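Local coordinates for uncharacterized protein (Staphylococcus aureus subsp. aureus, PDB 3H04) that is of unknown function but probably acts as a serine hydrolase of the alpha/beta hydrolase superfamily, related to feruloyl esterases, at residues Glu80-Ser85 against Leu111-Asp116. Residues are numbered along the deposited sequence; the frame is centred on the assembly and turned at random.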
ATOM      1  N   GLU A  80      10.123  -7.747  -4.723  1.00 17.74           N
ATOM      2  CA  GLU A  80      10.378  -8.323  -6.051  1.00 18.08           C
ATOM      3  C   GLU A  80       9.075  -8.509  -6.846  1.00 17.45           C
ATOM      4  O   GLU A  80       9.029  -8.215  -8.022  1.00 14.12           O
ATOM      5  CB  GLU A  80      11.155  -9.655  -5.959  1.00 20.64           C
ATOM      6  CG  GLU A  80      12.625  -9.448  -5.731  1.00 26.40           C
ATOM      7  CD  GLU A  80      13.424 -10.738  -5.530  1.00 34.61           C
ATOM      8  OE1 GLU A  80      12.874 -11.861  -5.760  1.00 35.75           O
ATOM      9  OE2 GLU A  80      14.621 -10.593  -5.143  1.00 36.53           O
ATOM     10  N   ASP A  81       8.018  -9.002  -6.194  1.00 17.14           N
ATOM     11  CA  ASP A  81       6.714  -9.179  -6.868  1.00 16.96           C
ATOM     12  C   ASP A  81       6.125  -7.841  -7.303  1.00 15.96           C
ATOM     13  O   ASP A  81       5.584  -7.696  -8.390  1.00 16.08           O
ATOM     14  CB  ASP A  81       5.698  -9.892  -5.915  1.00 16.45           C
ATOM     15  CG  ASP A  81       5.947 -11.412  -5.755  1.00 20.53           C
ATOM     16  OD1 ASP A  81       6.865 -11.977  -6.415  1.00 18.62           O
ATOM     17  OD2 ASP A  81       5.187 -12.052  -4.957  1.00 20.23           O
ATOM     18  N   VAL A  82       6.129  -6.872  -6.391  1.00 16.69           N
ATOM     19  CA  VAL A  82       5.602  -5.547  -6.664  1.00 16.00           C
ATOM     20  C   VAL A  82       6.312  -4.895  -7.889  1.00 16.14           C
ATOM     21  O   VAL A  82       5.672  -4.381  -8.803  1.00 15.81           O
ATOM     22  CB  VAL A  82       5.721  -4.664  -5.374  1.00 16.33           C
ATOM     23  CG1 VAL A  82       5.533  -3.187  -5.716  1.00 16.78           C
ATOM     24  CG2 VAL A  82       4.695  -5.167  -4.295  1.00 15.75           C
ATOM     25  N   TYR A  83       7.637  -4.938  -7.913  1.00 16.66           N
ATOM     26  CA  TYR A  83       8.394  -4.342  -9.014  1.00 16.65           C
ATOM     27  C   TYR A  83       8.224  -5.140 -10.325  1.00 17.54           C
ATOM     28  O   TYR A  83       8.213  -4.558 -11.391  1.00 17.45           O
ATOM     29  CB  TYR A  83       9.873  -4.222  -8.637  1.00 17.30           C
ATOM     30  CG  TYR A  83      10.255  -3.192  -7.569  1.00 20.11           C
ATOM     31  CD1 TYR A  83       9.314  -2.594  -6.733  1.00 19.88           C
ATOM     32  CD2 TYR A  83      11.601  -2.860  -7.376  1.00 19.30           C
ATOM     33  CE1 TYR A  83       9.715  -1.642  -5.766  1.00 24.13           C
ATOM     34  CE2 TYR A  83      12.002  -1.976  -6.416  1.00 20.87           C
ATOM     35  CZ  TYR A  83      11.066  -1.343  -5.631  1.00 22.34           C
ATOM     36  OH  TYR A  83      11.471  -0.461  -4.687  1.00 18.98           O
ATOM     37  N   ALA A  84       8.072  -6.467 -10.248  1.00 17.68           N
ATOM     38  CA  ALA A  84       7.830  -7.272 -11.470  1.00 18.05           C
ATOM     39  C   ALA A  84       6.444  -6.901 -12.018  1.00 17.74           C
ATOM     40  O   ALA A  84       6.289  -6.724 -13.202  1.00 17.64           O
ATOM     41  CB  ALA A  84       7.921  -8.760 -11.202  1.00 17.38           C
ATOM     42  N   SER A  85       5.462  -6.694 -11.140  1.00 17.79           N
ATOM     43  CA  SER A  85       4.125  -6.329 -11.590  1.00 17.80           C
ATOM     44  C   SER A  85       4.137  -4.886 -12.087  1.00 18.70           C
ATOM     45  O   SER A  85       3.637  -4.589 -13.188  1.00 16.66           O
ATOM     46  CB  SER A  85       3.068  -6.551 -10.495  1.00 18.57           C
ATOM     47  OG  SER A  85       3.076  -7.925 -10.070  1.00 22.13           O
ATOM     48  N   LEU A 111       5.546   4.013  -2.324  1.00 14.82           N
ATOM     49  CA  LEU A 111       6.650   4.945  -2.153  1.00 13.48           C
ATOM     50  C   LEU A 111       7.978   4.330  -2.546  1.00 14.67           C
ATOM     51  O   LEU A 111       8.830   5.065  -3.072  1.00 13.63           O
ATOM     52  CB  LEU A 111       6.705   5.479  -0.735  1.00 13.34           C
ATOM     53  CG  LEU A 111       5.590   6.484  -0.361  1.00 14.29           C
ATOM     54  CD1 LEU A 111       5.382   6.417   1.175  1.00 14.05           C
ATOM     55  CD2 LEU A 111       5.932   7.906  -0.834  1.00 15.26           C
ATOM     56  N   LEU A 112       8.185   3.023  -2.276  1.00 14.30           N
ATOM     57  CA  LEU A 112       9.421   2.339  -2.751  1.00 15.72           C
ATOM     58  C   LEU A 112       9.527   2.387  -4.291  1.00 16.09           C
ATOM     59  O   LEU A 112      10.627   2.669  -4.898  1.00 16.13           O
ATOM     60  CB  LEU A 112       9.500   0.895  -2.242  1.00 14.75           C
ATOM     61  CG  LEU A 112       9.631   0.708  -0.708  1.00 17.84           C
ATOM     62  CD1 LEU A 112       9.737  -0.784  -0.283  1.00 16.24           C
ATOM     63  CD2 LEU A 112      10.861   1.514  -0.185  1.00 17.54           C
ATOM     64  N   ILE A 113       8.403   2.112  -4.941  1.00 15.79           N
ATOM     65  CA  ILE A 113       8.337   2.215  -6.399  1.00 15.84           C
ATOM     66  C   ILE A 113       8.729   3.655  -6.826  1.00 16.32           C
ATOM     67  O   ILE A 113       9.590   3.838  -7.688  1.00 16.79           O
ATOM     68  CB  ILE A 113       6.954   1.907  -6.969  1.00 16.00           C
ATOM     69  CG1 ILE A 113       6.603   0.395  -6.902  1.00 16.11           C
ATOM     70  CG2 ILE A 113       6.942   2.363  -8.459  1.00 15.05           C
ATOM     71  CD1 ILE A 113       5.107   0.062  -7.163  1.00 16.37           C
ATOM     72  N   ALA A 114       8.137   4.661  -6.188  1.00 16.95           N
ATOM     73  CA  ALA A 114       8.474   6.057  -6.461  1.00 17.58           C
ATOM     74  C   ALA A 114       9.965   6.393  -6.308  1.00 17.93           C
ATOM     75  O   ALA A 114      10.458   7.252  -7.019  1.00 17.26           O
ATOM     76  CB  ALA A 114       7.587   7.046  -5.606  1.00 17.55           C
ATOM     77  N   ARG A 115      10.676   5.725  -5.400  1.00 17.03           N
ATOM     78  CA  ARG A 115      12.110   5.944  -5.275  1.00 18.06           C
ATOM     79  C   ARG A 115      12.880   5.216  -6.381  1.00 18.60           C
ATOM     80  O   ARG A 115      13.858   5.740  -6.896  1.00 17.10           O
ATOM     81  CB  ARG A 115      12.597   5.482  -3.889  1.00 19.00           C
ATOM     82  CG  ARG A 115      14.081   5.724  -3.615  1.00 19.00           C
ATOM     83  CD  ARG A 115      14.580   4.921  -2.427  1.00 20.39           C
ATOM     84  NE  ARG A 115      14.413   3.473  -2.614  1.00 20.43           N
ATOM     85  CZ  ARG A 115      14.524   2.593  -1.637  1.00 19.71           C
ATOM     86  NH1 ARG A 115      14.856   3.014  -0.410  1.00 25.10           N
ATOM     87  NH2 ARG A 115      14.346   1.314  -1.868  1.00 20.57           N
ATOM     88  N   ASP A 116      12.450   3.999  -6.732  1.00 18.10           N
ATOM     89  CA  ASP A 116      13.259   3.102  -7.567  1.00 19.39           C
ATOM     90  C   ASP A 116      12.875   3.062  -9.059  1.00 19.19           C
ATOM     91  O   ASP A 116      13.482   2.334  -9.840  1.00 18.22           O
ATOM     92  CB  ASP A 116      13.223   1.689  -6.969  1.00 19.27           C
ATOM     93  CG  ASP A 116      13.904   1.620  -5.612  1.00 20.07           C
ATOM     94  OD1 ASP A 116      14.737   2.501  -5.301  1.00 17.50           O
ATOM     95  OD2 ASP A 116      13.625   0.691  -4.847  1.00 20.02           O
TER
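Tyr-83 reaches across from its helix, and its hydroxyl is hydrogen-bonded to the carboxylate of Asp-116. OH of Tyr-83 lies 2.4 Å from OD2 of Asp-116, a value too short to be taken at face value. OD2 sits at the edge of the ring, near its plane, and the ring and carboxylate planes stand 78° apart. The tyrosine CG lies beside the backbone N (chi1 -70°), and the long ring carries the hydroxyl to the other helix.

Arg-115, the preceding residue, forms a salt bridge with the same carboxylate, side-on through NE and NH2. NE of Arg-115 meets OD1 of Asp-116 at 2.9 Å, from above the carboxylate plane. NH2 of Arg-115 meets OD2 of Asp-116 at 3.1 Å on the syn side, in a nearly straight bond. These two bonds probably hold the carboxylate's rotation, and the positive charge would be expected to favour its charged form. The guanidinium is also tied to the backbone carbonyls of Ser-197 and Lys-198.

The apolar part lies deeper. CG1 of Ile-113 packs obliquely against the Tyr-83 ring, 3.9 Å from CE1. CD1 of Ile-113 meets CG1 of Val-82 at 3.6 Å. Val-82 and Ile-113 both rest on Ile-35 of strand 30-35.

The axes of segments 80-85 and 111-116 approach to 10.8 Å and cross at -62°. The two helices pack side by side on the central sheet, as in the alpha/beta hydrolase fold. Helix 105-116 is the one that follows the probable nucleophile elbow at Ser-104.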